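Local atomic coordinates of putative permease protein, ABC transporter (Porphyromonas gingivalis, PDB entry 3IS6), a protein that probably takes part in transport across the cell membrane as an ABC-type permease, of which this chain is a piece holding the MacB-like periplasmic core domain. Residues 57-62 against 178-183; 41-46 against 172-177; 95-100 against 143-148; 108-113 against 157-162. All blocks are in the same frame, centred on the assembly; numbering follows the deposited sequence.

Following the chain from its N terminus shows two pairs of crossing loops. The approach to helix 43-50 opens contact 2 and strand 54-70 opens contact 1; they close in the same order at 172-177 and 178-183, so the two contacts cross, and they touch where R59 NH1 meets G41 O. Between these openings and closings lie contacts 3 and 4, which cross each other in turn: 95-100 is closed by 143-148, and 108-113 by 157-162. They touch along strands 109-113 and 140-146. Contacts 1, 3 and 4 reach one mixed sheet, contact 1 near the centre of the chain, whereas contact 2 fastens helix 43-50 to the loop after helix 168-171.

Contact 1: 57-62 against 178-183; sequences ATRTTL and DRYIAY
T58 with Y183 and T60 with I181 form hydrogen-bonded antiparallel pairs, R59 and A182 lying between them as a non-hydrogen-bonded pair, and the strand axes pass 4.7 Å apart. T61 OG1, anti to the backbone N (chi1 -174°), donates to R179 O at 2.8 Å and accepts from R179 NE at 2.8 Å. The latter bond is nearly straight (168°) and lies in the guanidinium plane, while R179 NH2 adds a weak bond to the same oxygen; one hydroxyl thus ties both ends of a residue whose chain bends back at chi3. Here, next to strand 181-186, R179 and Y180 both face V39 in a classic beta bulge. The Y180 ring receives T61 CB over one face, 3.9 Å from Y180 CD1, and its OH bonds S170. Among the residues on the side of T58, T60, I181 and Y183, T60 OG1 approaches the edge of the Y183 ring at CE2 (3.8 Å), and water 1 joins it to Y183 OH. I181 CG2 lies over a face of that ring. R59 extends on the A182 side to a salt bridge with E84.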
loop_
_atom_site.group_PDB
_atom_site.type_symbol
_atom_site.label_atom_id
_atom_site.label_comp_id
_atom_site.label_asym_id
_atom_site.label_seq_id
_atom_site.Cartn_x
_atom_site.Cartn_y
_atom_site.Cartn_z
ATOM N N ALA A 57 4.451 21.646 7.167
ATOM C CA ALA A 57 4.009 20.372 7.692
ATOM C C ALA A 57 4.397 19.221 6.781
ATOM O O ALA A 57 4.410 19.358 5.612
ATOM C CB ALA A 57 2.593 20.361 7.904
ATOM N N THR A 58 4.716 18.090 7.365
ATOM C CA THR A 58 5.098 16.916 6.619
ATOM C C THR A 58 4.697 15.645 7.347
ATOM O O THR A 58 4.446 15.684 8.500
ATOM C CB THR A 58 6.582 16.946 6.217
ATOM O OG1 THR A 58 6.804 16.069 5.133
ATOM C CG2 THR A 58 7.495 16.568 7.338
ATOM N N ARG A 59 4.651 14.537 6.635
ATOM C CA ARG A 59 4.207 13.268 7.153
ATOM C C ARG A 59 5.194 12.147 6.867
ATOM O O ARG A 59 5.811 12.130 5.866
ATOM C CB ARG A 59 2.841 12.918 6.592
ATOM C CG ARG A 59 2.789 12.721 5.094
ATOM C CD ARG A 59 1.401 12.643 4.553
ATOM N NE ARG A 59 1.339 13.020 3.159
ATOM C CZ ARG A 59 0.301 12.863 2.365
ATOM N NH1 ARG A 59 -0.812 12.325 2.788
ATOM N NH2 ARG A 59 0.385 13.261 1.124
ATOM N N THR A 60 5.308 11.219 7.793
ATOM C CA THR A 60 6.044 9.996 7.593
ATOM C C THR A 60 5.241 8.775 8.042
ATOM O O THR A 60 4.343 8.889 8.814
ATOM C CB THR A 60 7.388 10.004 8.342
ATOM O OG1 THR A 60 7.162 9.984 9.731
ATOM C CG2 THR A 60 8.181 11.202 8.019
ATOM N N THR A 61 5.565 7.614 7.508
ATOM C CA THR A 61 5.127 6.359 8.066
ATOM C C THR A 61 6.241 5.312 8.045
ATOM O O THR A 61 6.871 5.131 7.055
ATOM C CB THR A 61 3.816 5.855 7.436
ATOM O OG1 THR A 61 3.372 4.691 8.113
ATOM C CG2 THR A 61 3.979 5.534 6.007
ATOM N N LEU A 62 6.450 4.636 9.150
ATOM C CA LEU A 62 7.504 3.670 9.258
ATOM C C LEU A 62 7.080 2.354 8.697
ATOM O O LEU A 62 6.087 1.850 9.079
ATOM C CB LEU A 62 7.857 3.457 10.706
ATOM C CG LEU A 62 8.903 2.406 11.003
ATOM C CD1 LEU A 62 10.241 2.855 10.629
ATOM C CD2 LEU A 62 8.887 2.015 12.414
ATOM N N ASP A 178 -4.276 4.999 11.564
ATOM C CA ASP A 178 -3.512 6.093 12.131
ATOM C C ASP A 178 -2.047 5.703 12.152
ATOM O O ASP A 178 -1.490 5.528 13.178
ATOM C CB ASP A 178 -3.923 6.342 13.587
ATOM C CG ASP A 178 -5.418 6.411 13.792
ATOM O OD1 ASP A 178 -6.008 7.398 13.399
ATOM O OD2 ASP A 178 -6.001 5.499 14.381
ATOM N N ARG A 179 -1.450 5.530 10.994
ATOM C CA ARG A 179 -0.092 5.066 10.897
ATOM C C ARG A 179 0.958 6.115 10.547
ATOM O O ARG A 179 2.082 5.774 10.394
ATOM C CB ARG A 179 -0.014 3.918 9.905
ATOM C CG ARG A 179 -0.208 4.315 8.474
ATOM C CD ARG A 179 0.005 3.148 7.566
ATOM N NE ARG A 179 1.382 2.766 7.537
ATOM C CZ ARG A 179 1.848 1.619 7.114
ATOM N NH1 ARG A 179 1.048 0.703 6.653
ATOM N NH2 ARG A 179 3.127 1.397 7.154
ATOM N N TYR A 180 0.564 7.372 10.424
ATOM C CA TYR A 180 1.447 8.449 10.027
ATOM C C TYR A 180 1.813 9.377 11.190
ATOM O O TYR A 180 1.029 9.641 12.024
ATOM C CB TYR A 180 0.808 9.312 8.942
ATOM C CG TYR A 180 0.466 8.619 7.654
ATOM C CD1 TYR A 180 1.261 8.724 6.568
ATOM C CD2 TYR A 180 -0.675 7.871 7.539
ATOM C CE1 TYR A 180 0.956 8.074 5.399
ATOM C CE2 TYR A 180 -0.990 7.234 6.390
ATOM C CZ TYR A 180 -0.173 7.339 5.322
ATOM O OH TYR A 180 -0.490 6.703 4.184
ATOM N N ILE A 181 3.012 9.890 11.188
ATOM C CA ILE A 181 3.383 10.892 12.129
ATOM C C ILE A 181 3.395 12.202 11.380
ATOM O O ILE A 181 3.968 12.311 10.345
ATOM C CB ILE A 181 4.748 10.671 12.701
ATOM C CG1 ILE A 181 4.863 9.318 13.373
ATOM C CG2 ILE A 181 5.054 11.718 13.667
ATOM C CD1 ILE A 181 6.182 9.015 13.797
ATOM N N ALA A 182 2.736 13.189 11.927
ATOM C CA ALA A 182 2.656 14.462 11.278
ATOM C C ALA A 182 3.432 15.484 12.062
ATOM O O ALA A 182 3.139 15.731 13.181
ATOM C CB ALA A 182 1.265 14.871 11.175
ATOM N N TYR A 183 4.418 16.062 11.422
ATOM C CA TYR A 183 5.268 17.043 12.004
ATOM C C TYR A 183 4.899 18.404 11.463
ATOM O O TYR A 183 4.726 18.571 10.299
ATOM C CB TYR A 183 6.708 16.763 11.680
ATOM C CG TYR A 183 7.255 15.427 12.138
ATOM C CD1 TYR A 183 7.729 15.247 13.406
ATOM C CD2 TYR A 183 7.293 14.344 11.291
ATOM C CE1 TYR A 183 8.230 14.070 13.799
ATOM C CE2 TYR A 183 7.784 13.152 11.693
ATOM C CZ TYR A 183 8.260 13.019 12.943
ATOM O OH TYR A 183 8.758 11.831 13.332
HETATM O O HOH W 1 9.490 10.041 11.240
HETATM O O HOH W 2 4.744 5.600 11.493
#

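Contact 2: 41-46 against 172-177; sequences GGVAPA and NNWIGN
An Asx turn in the loop that follows helix 168-171 presents N173 and W174 to the glycine pair leading into helix 43-50, a case of a loop docked on the beginning of a helix. In the turn, N173 OD1 accepts the backbone N-H of I175, while N173 ND2 donates to I175 O, so both ends of the amide are engaged and its rotation is fixed. The main-chain oxygen of the same residue makes the hydrogen bond across the contact: G42 N donates to N173 O at 2.9 Å, with the donor lying in the carbonyl plane. Because G42 has no side chain, the W174 indole can come down directly on the backbone. G42 CA sits over its five-membered ring, 4.2 Å from the centroid, and V43 CA sits equally far from the centroid of the six-membered ring, two CH-pi contacts on one face. V43 CG2 touches W174 CZ3 at 3.9 Å. A46, one turn further along the helix, comes instead at the rim, with CB in the ring plane and 3.6 Å from W174 CZ2. Beyond the two segments the indole stacks with H206 and touches M202 of helix 196-206. Water 3 joins the two segments again: it accepts from G41 N (3.1 Å) and N173 ND2 and donates to N177 O.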
loop_
_atom_site.group_PDB
_atom_site.type_symbol
_atom_site.label_atom_id
_atom_site.label_comp_id
_atom_site.label_asym_id
_atom_site.label_seq_id
_atom_site.Cartn_x
_atom_site.Cartn_y
_atom_site.Cartn_z
ATOM N N GLY A 41 -3.577 9.636 7.081
ATOM C CA GLY A 41 -2.736 10.207 6.066
ATOM C C GLY A 41 -3.029 11.626 5.670
ATOM O O GLY A 41 -2.167 12.373 5.386
ATOM N N GLY A 42 -4.298 11.946 5.653
ATOM C CA GLY A 42 -4.806 13.204 5.183
ATOM C C GLY A 42 -4.455 14.427 5.962
ATOM O O GLY A 42 -4.498 15.487 5.450
ATOM N N VAL A 43 -4.167 14.252 7.234
ATOM C CA VAL A 43 -4.016 15.358 8.146
ATOM C C VAL A 43 -2.882 16.311 7.891
ATOM O O VAL A 43 -3.105 17.480 7.845
ATOM C CB VAL A 43 -3.853 14.842 9.554
ATOM C CG1 VAL A 43 -3.711 15.941 10.485
ATOM C CG2 VAL A 43 -4.966 13.995 9.915
ATOM N N ALA A 44 -1.670 15.829 7.686
ATOM C CA ALA A 44 -0.571 16.763 7.559
ATOM C C ALA A 44 -0.682 17.742 6.394
ATOM O O ALA A 44 -0.495 18.883 6.575
ATOM C CB ALA A 44 0.717 16.039 7.469
ATOM N N PRO A 45 -1.005 17.280 5.208
ATOM C CA PRO A 45 -1.106 18.194 4.076
ATOM C C PRO A 45 -2.185 19.221 4.290
ATOM O O PRO A 45 -2.001 20.334 3.931
ATOM C CB PRO A 45 -1.460 17.283 2.919
ATOM C CG PRO A 45 -1.523 15.949 3.432
ATOM C CD PRO A 45 -0.962 15.889 4.770
ATOM N N ALA A 46 -3.290 18.826 4.878
ATOM C CA ALA A 46 -4.367 19.728 5.154
ATOM C C ALA A 46 -3.965 20.815 6.126
ATOM O O ALA A 46 -4.364 21.932 5.997
ATOM C CB ALA A 46 -5.526 19.005 5.627
ATOM N N ASN A 172 -5.062 10.071 1.628
ATOM C CA ASN A 172 -6.153 11.003 1.715
ATOM C C ASN A 172 -7.133 10.707 2.817
ATOM O O ASN A 172 -8.095 11.383 2.961
ATOM C CB ASN A 172 -6.893 11.042 0.392
ATOM C CG ASN A 172 -6.096 11.683 -0.695
ATOM O OD1 ASN A 172 -6.104 11.231 -1.826
ATOM N ND2 ASN A 172 -5.398 12.735 -0.365
ATOM N N ASN A 173 -6.884 9.663 3.564
ATOM C CA ASN A 173 -7.765 9.211 4.603
ATOM C C ASN A 173 -7.802 10.087 5.857
ATOM O O ASN A 173 -6.828 10.670 6.224
ATOM C CB ASN A 173 -7.409 7.791 4.937
ATOM C CG ASN A 173 -8.292 7.196 5.960
ATOM O OD1 ASN A 173 -9.476 7.226 5.846
ATOM N ND2 ASN A 173 -7.707 6.647 6.962
ATOM N N TRP A 174 -8.976 10.185 6.457
ATOM C CA TRP A 174 -9.178 10.845 7.724
ATOM C C TRP A 174 -9.747 9.933 8.812
ATOM O O TRP A 174 -9.851 10.316 9.926
ATOM C CB TRP A 174 -10.036 12.094 7.561
ATOM C CG TRP A 174 -9.352 13.205 6.853
ATOM C CD1 TRP A 174 -9.128 13.296 5.547
ATOM C CD2 TRP A 174 -8.814 14.383 7.430
ATOM N NE1 TRP A 174 -8.487 14.441 5.255
ATOM C CE2 TRP A 174 -8.276 15.129 6.406
ATOM C CE3 TRP A 174 -8.739 14.879 8.725
ATOM C CZ2 TRP A 174 -7.672 16.331 6.620
ATOM C CZ3 TRP A 174 -8.142 16.062 8.932
ATOM C CH2 TRP A 174 -7.622 16.786 7.893
ATOM N N ILE A 175 -10.109 8.728 8.460
ATOM C CA ILE A 175 -10.690 7.837 9.417
ATOM C C ILE A 175 -9.876 6.572 9.633
ATOM O O ILE A 175 -9.813 5.717 8.805
ATOM C CB ILE A 175 -12.116 7.481 8.969
ATOM C CG1 ILE A 175 -13.018 8.694 9.135
ATOM C CG2 ILE A 175 -12.662 6.389 9.758
ATOM C CD1 ILE A 175 -14.310 8.600 8.427
ATOM N N GLY A 176 -9.257 6.481 10.782
ATOM C CA GLY A 176 -8.509 5.306 11.124
ATOM C C GLY A 176 -7.202 5.167 10.398
ATOM O O GLY A 176 -6.716 6.106 9.822
ATOM N N ASN A 177 -6.638 3.970 10.454
ATOM C CA ASN A 177 -5.368 3.725 9.813
ATOM C C ASN A 177 -4.396 4.799 10.251
ATOM O O ASN A 177 -3.815 5.438 9.431
ATOM C CB ASN A 177 -5.527 3.708 8.313
ATOM C CG ASN A 177 -4.299 3.184 7.580
ATOM O OD1 ASN A 177 -3.695 2.208 7.976
ATOM N ND2 ASN A 177 -3.952 3.838 6.483
HETATM O O HOH W 3 -4.694 6.774 6.971
#

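Contact 3: 95-100 against 143-148; sequences LIAGVR and GGVFED
L95 and F146 meet by branch and stem: L95 CD2 lies 3.8 Å from F146 CB, and their side chains cross obliquely. The phenyl ring takes no part in this touch, since F146 CG stands between its backbone N and carbonyl carbon (chi1 64°) and leads the ring elsewhere. On the other side of the sheet A97 and V145 look at each other more loosely, A97 CB being 4.2 Å from V145 CG2. I96 goes its own way along the surface, its CD1 lying against the backbone of E147, 3.9 Å from E147 CA. The change of direction between these neighbours is the work of a classic beta bulge, in which I96 and A97 both face V145. Two N-H groups share V145 O, I96 N at 2.8 Å on a bent path and A97 N at 3.4 Å, both weak bonds; the firm one runs back from V145 N to A97 O (3.0 Å, 164°). Beyond the bulge waters 4 and 5 link V99 to G143: both donate to G143 O, water 4 accepting from V99 N and water 5 donating to V99 O. R100 then forms a salt bridge with D89 of helix 86-90, I96 rests on E114 of helix 114-119, and strand 140-146 pairs in parallel with strand 109-113, whose L111 and S113 receive the F146 side chain.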
loop_
_atom_site.group_PDB
_atom_site.type_symbol
_atom_site.label_atom_id
_atom_site.label_comp_id
_atom_site.label_asym_id
_atom_site.label_seq_id
_atom_site.Cartn_x
_atom_site.Cartn_y
_atom_site.Cartn_z
ATOM N N LEU A 95 22.491 15.564 1.775
ATOM C CA LEU A 95 22.983 14.443 1.023
ATOM C C LEU A 95 24.481 14.462 0.867
ATOM O O LEU A 95 25.058 15.455 0.540
ATOM C CB LEU A 95 22.326 14.386 -0.342
ATOM C CG LEU A 95 20.821 14.255 -0.393
ATOM C CD1 LEU A 95 20.424 14.060 -1.770
ATOM C CD2 LEU A 95 20.315 13.127 0.444
ATOM N N ILE A 96 25.112 13.369 1.198
ATOM C CA ILE A 96 26.485 13.142 0.855
ATOM C C ILE A 96 26.723 12.886 -0.621
ATOM O O ILE A 96 27.715 13.274 -1.148
ATOM C CB ILE A 96 27.079 12.084 1.711
ATOM C CG1 ILE A 96 27.159 12.605 3.116
ATOM C CG2 ILE A 96 28.420 11.810 1.288
ATOM C CD1 ILE A 96 27.148 11.543 4.123
ATOM N N ALA A 97 25.803 12.182 -1.245
ATOM C CA ALA A 97 25.836 11.888 -2.658
ATOM C C ALA A 97 24.459 11.976 -3.283
ATOM O O ALA A 97 23.471 11.754 -2.646
ATOM C CB ALA A 97 26.422 10.553 -2.879
ATOM N N GLY A 98 24.418 12.291 -4.558
ATOM C CA GLY A 98 23.192 12.405 -5.296
ATOM C C GLY A 98 22.563 13.757 -5.279
ATOM O O GLY A 98 23.008 14.611 -4.604
ATOM N N VAL A 99 21.503 13.933 -6.034
ATOM C CA VAL A 99 20.905 15.226 -6.273
ATOM C C VAL A 99 19.737 15.559 -5.359
ATOM O O VAL A 99 18.737 14.920 -5.408
ATOM C CB VAL A 99 20.409 15.268 -7.708
ATOM C CG1 VAL A 99 19.716 16.510 -8.026
ATOM C CG2 VAL A 99 21.522 14.972 -8.662
ATOM N N ARG A 100 19.870 16.610 -4.569
ATOM C CA ARG A 100 18.892 16.943 -3.564
ATOM C C ARG A 100 17.515 17.233 -4.090
ATOM O O ARG A 100 16.564 16.763 -3.559
ATOM C CB ARG A 100 19.343 18.091 -2.700
ATOM C CG ARG A 100 18.339 18.459 -1.639
ATOM C CD ARG A 100 18.772 19.645 -0.822
ATOM N NE ARG A 100 17.956 19.932 0.344
ATOM C CZ ARG A 100 18.130 19.367 1.519
ATOM N NH1 ARG A 100 19.059 18.477 1.653
ATOM N NH2 ARG A 100 17.369 19.691 2.540
ATOM N N GLY A 143 19.187 6.628 -5.350
ATOM C CA GLY A 143 19.367 7.961 -5.857
ATOM C C GLY A 143 20.138 8.954 -5.021
ATOM O O GLY A 143 20.426 10.032 -5.461
ATOM N N GLY A 144 20.405 8.608 -3.783
ATOM C CA GLY A 144 21.138 9.473 -2.899
ATOM C C GLY A 144 21.631 8.784 -1.665
ATOM O O GLY A 144 21.147 7.754 -1.325
ATOM N N VAL A 145 22.578 9.395 -0.994
ATOM C CA VAL A 145 23.035 8.966 0.298
ATOM C C VAL A 145 22.961 10.109 1.275
ATOM O O VAL A 145 23.487 11.144 1.026
ATOM C CB VAL A 145 24.443 8.474 0.236
ATOM C CG1 VAL A 145 24.883 8.019 1.547
ATOM C CG2 VAL A 145 24.580 7.410 -0.759
ATOM N N PHE A 146 22.290 9.898 2.389
ATOM C CA PHE A 146 22.074 10.944 3.360
ATOM C C PHE A 146 22.891 10.754 4.612
ATOM O O PHE A 146 23.175 9.676 5.004
ATOM C CB PHE A 146 20.596 11.140 3.703
ATOM C CG PHE A 146 19.946 9.960 4.376
ATOM C CD1 PHE A 146 19.885 9.863 5.741
ATOM C CD2 PHE A 146 19.380 8.965 3.640
ATOM C CE1 PHE A 146 19.296 8.794 6.337
ATOM C CE2 PHE A 146 18.802 7.909 4.245
ATOM C CZ PHE A 146 18.758 7.828 5.590
ATOM N N GLU A 147 23.270 11.859 5.204
ATOM C CA GLU A 147 24.009 11.896 6.427
ATOM C C GLU A 147 23.174 11.225 7.501
ATOM O O GLU A 147 22.029 11.498 7.602
ATOM C CB GLU A 147 24.105 13.351 6.810
ATOM C CG GLU A 147 25.406 13.856 7.130
ATOM C CD GLU A 147 25.322 15.149 7.904
ATOM O OE1 GLU A 147 25.342 15.129 9.137
ATOM O OE2 GLU A 147 25.225 16.188 7.272
ATOM N N ASP A 148 23.776 10.391 8.326
ATOM C CA ASP A 148 23.017 9.613 9.266
ATOM C C ASP A 148 22.206 10.558 10.120
ATOM O O ASP A 148 22.644 11.596 10.495
ATOM C CB ASP A 148 23.909 8.809 10.178
ATOM C CG ASP A 148 24.637 7.714 9.490
ATOM O OD1 ASP A 148 24.211 7.208 8.464
ATOM O OD2 ASP A 148 25.666 7.340 10.004
HETATM O O HOH W 4 20.909 11.629 -7.534
HETATM O O HOH W 5 18.492 12.304 -4.644
#

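Contact 4: 108-113 against 157-162; sequences MTCLIS and ADMLLP
C110, I112 and M159, a selenomethionine, form one apolar cluster on one face of a strand pair. The selenium stands 4.0 Å from C110 SG and 4.1 Å from I112 CD1, and I112 CD1 also touches M159 CB at 3.9 Å, so the selenomethionine chain crosses the end of the isoleucine at an angle on its way to the cysteine. With CG anti to the backbone N (chi1 171°) it extends along this face until it bends at its last torsion. L161 CD2 packs against the cysteine as well, 3.7 Å from C110 CB. L111 and L160 occupy the reverse face and meet by single methyls, CD1 to CD1 at 4.1 Å. The backbone holds these pairs in step: L111 N donates to L160 O and L160 N to L111 O (2.9 Å), both nearly straight at 168°, and S113 N adds a bond to D158 O at 3.0 Å. One shell further out, L129 of strand 128-131 packs on C110, I112 and M159, while F146 touches L160. The ends are fixed too, D158 OD2 accepting from K79 N, and S113 acting as N-cap of helix 114-119 through OG to L116 N. Strand 109-113 thus runs between antiparallel 159-162 and parallel 140-146, an inner position in the mixed sheet of the MacB-like periplasmic core domain.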
loop_
_atom_site.group_PDB
_atom_site.type_symbol
_atom_site.label_atom_id
_atom_site.label_comp_id
_atom_site.label_asym_id
_atom_site.label_seq_id
_atom_site.Cartn_x
_atom_site.Cartn_y
_atom_site.Cartn_z
HETATM N N MSE A 108 10.524 4.901 -7.876
HETATM C CA MSE A 108 11.438 3.795 -8.095
HETATM C C MSE A 108 12.846 4.047 -7.556
HETATM O O MSE A 108 13.768 3.376 -7.915
HETATM C CB MSE A 108 11.481 3.356 -9.555
HETATM C CG MSE A 108 10.166 2.927 -10.132
HETATM SE SE MSE A 108 9.464 1.377 -9.361
HETATM C CE MSE A 108 10.667 0.135 -10.066
ATOM N N THR A 109 12.978 5.035 -6.697
ATOM C CA THR A 109 14.258 5.398 -6.166
ATOM C C THR A 109 14.220 5.581 -4.656
ATOM O O THR A 109 13.212 5.875 -4.116
ATOM C CB THR A 109 14.745 6.692 -6.748
ATOM O OG1 THR A 109 13.940 7.736 -6.229
ATOM C CG2 THR A 109 14.652 6.685 -8.224
ATOM N N CYS A 110 15.353 5.396 -4.016
ATOM C CA CYS A 110 15.496 5.520 -2.581
ATOM C C CYS A 110 16.719 6.294 -2.152
ATOM O O CYS A 110 17.611 6.493 -2.907
ATOM C CB CYS A 110 15.546 4.154 -1.937
ATOM S SG CYS A 110 17.001 3.277 -2.164
ATOM N N LEU A 111 16.727 6.712 -0.907
ATOM C CA LEU A 111 17.890 7.264 -0.284
ATOM C C LEU A 111 18.328 6.288 0.775
ATOM O O LEU A 111 17.519 5.653 1.380
ATOM C CB LEU A 111 17.605 8.588 0.359
ATOM C CG LEU A 111 16.976 9.660 -0.490
ATOM C CD1 LEU A 111 16.570 10.797 0.350
ATOM C CD2 LEU A 111 17.969 10.099 -1.485
ATOM N N ILE A 112 19.627 6.192 0.950
ATOM C CA ILE A 112 20.265 5.289 1.872
ATOM C C ILE A 112 21.166 6.080 2.794
ATOM O O ILE A 112 21.769 7.020 2.395
ATOM C CB ILE A 112 21.083 4.298 1.096
ATOM C CG1 ILE A 112 20.172 3.439 0.244
ATOM C CG2 ILE A 112 21.897 3.492 1.965
ATOM C CD1 ILE A 112 19.446 2.407 0.959
ATOM N N SER A 113 21.238 5.682 4.036
ATOM C CA SER A 113 22.029 6.389 5.012
ATOM C C SER A 113 23.517 6.177 4.763
ATOM O O SER A 113 23.901 5.217 4.166
ATOM C CB SER A 113 21.676 5.944 6.417
ATOM O OG SER A 113 22.264 4.736 6.720
ATOM N N ALA A 157 15.883 5.773 10.407
ATOM C CA ALA A 157 15.792 5.169 9.092
ATOM C C ALA A 157 17.165 4.866 8.490
ATOM O O ALA A 157 17.999 5.705 8.470
ATOM C CB ALA A 157 15.038 6.054 8.201
ATOM N N ASP A 158 17.388 3.647 8.062
ATOM C CA ASP A 158 18.401 3.268 7.102
ATOM C C ASP A 158 18.119 3.646 5.645
ATOM O O ASP A 158 19.001 3.948 4.915
ATOM C CB ASP A 158 18.734 1.793 7.223
ATOM C CG ASP A 158 19.016 1.376 8.653
ATOM O OD1 ASP A 158 19.598 2.167 9.391
ATOM O OD2 ASP A 158 18.619 0.272 9.053
HETATM N N MSE A 159 16.873 3.535 5.240
HETATM C CA MSE A 159 16.446 3.803 3.885
HETATM C C MSE A 159 15.198 4.660 3.877
HETATM O O MSE A 159 14.320 4.445 4.637
HETATM C CB MSE A 159 16.186 2.481 3.157
HETATM C CG MSE A 159 15.527 2.552 1.783
HETATM SE SE MSE A 159 15.618 0.863 0.748
HETATM C CE MSE A 159 14.218 -0.014 1.571
ATOM N N LEU A 160 15.130 5.597 2.964
ATOM C CA LEU A 160 13.977 6.433 2.808
ATOM C C LEU A 160 13.338 6.213 1.446
ATOM O O LEU A 160 14.007 6.204 0.468
ATOM C CB LEU A 160 14.346 7.893 2.962
ATOM C CG LEU A 160 14.846 8.430 4.294
ATOM C CD1 LEU A 160 15.443 9.782 4.194
ATOM C CD2 LEU A 160 13.778 8.389 5.300
ATOM N N LEU A 161 12.030 6.054 1.425
ATOM C CA LEU A 161 11.264 5.867 0.219
ATOM C C LEU A 161 10.171 6.902 0.166
ATOM O O LEU A 161 9.753 7.363 1.157
ATOM C CB LEU A 161 10.633 4.502 0.205
ATOM C CG LEU A 161 11.494 3.301 -0.097
ATOM C CD1 LEU A 161 10.781 2.050 0.179
ATOM C CD2 LEU A 161 11.949 3.323 -1.484
ATOM N N PRO A 162 9.695 7.258 -1.002
ATOM C CA PRO A 162 8.648 8.254 -1.058
ATOM C C PRO A 162 7.345 7.775 -0.456
ATOM O O PRO A 162 6.957 6.657 -0.606
ATOM C CB PRO A 162 8.499 8.516 -2.545
ATOM C CG PRO A 162 9.625 7.999 -3.131
ATOM C CD PRO A 162 10.082 6.862 -2.341
#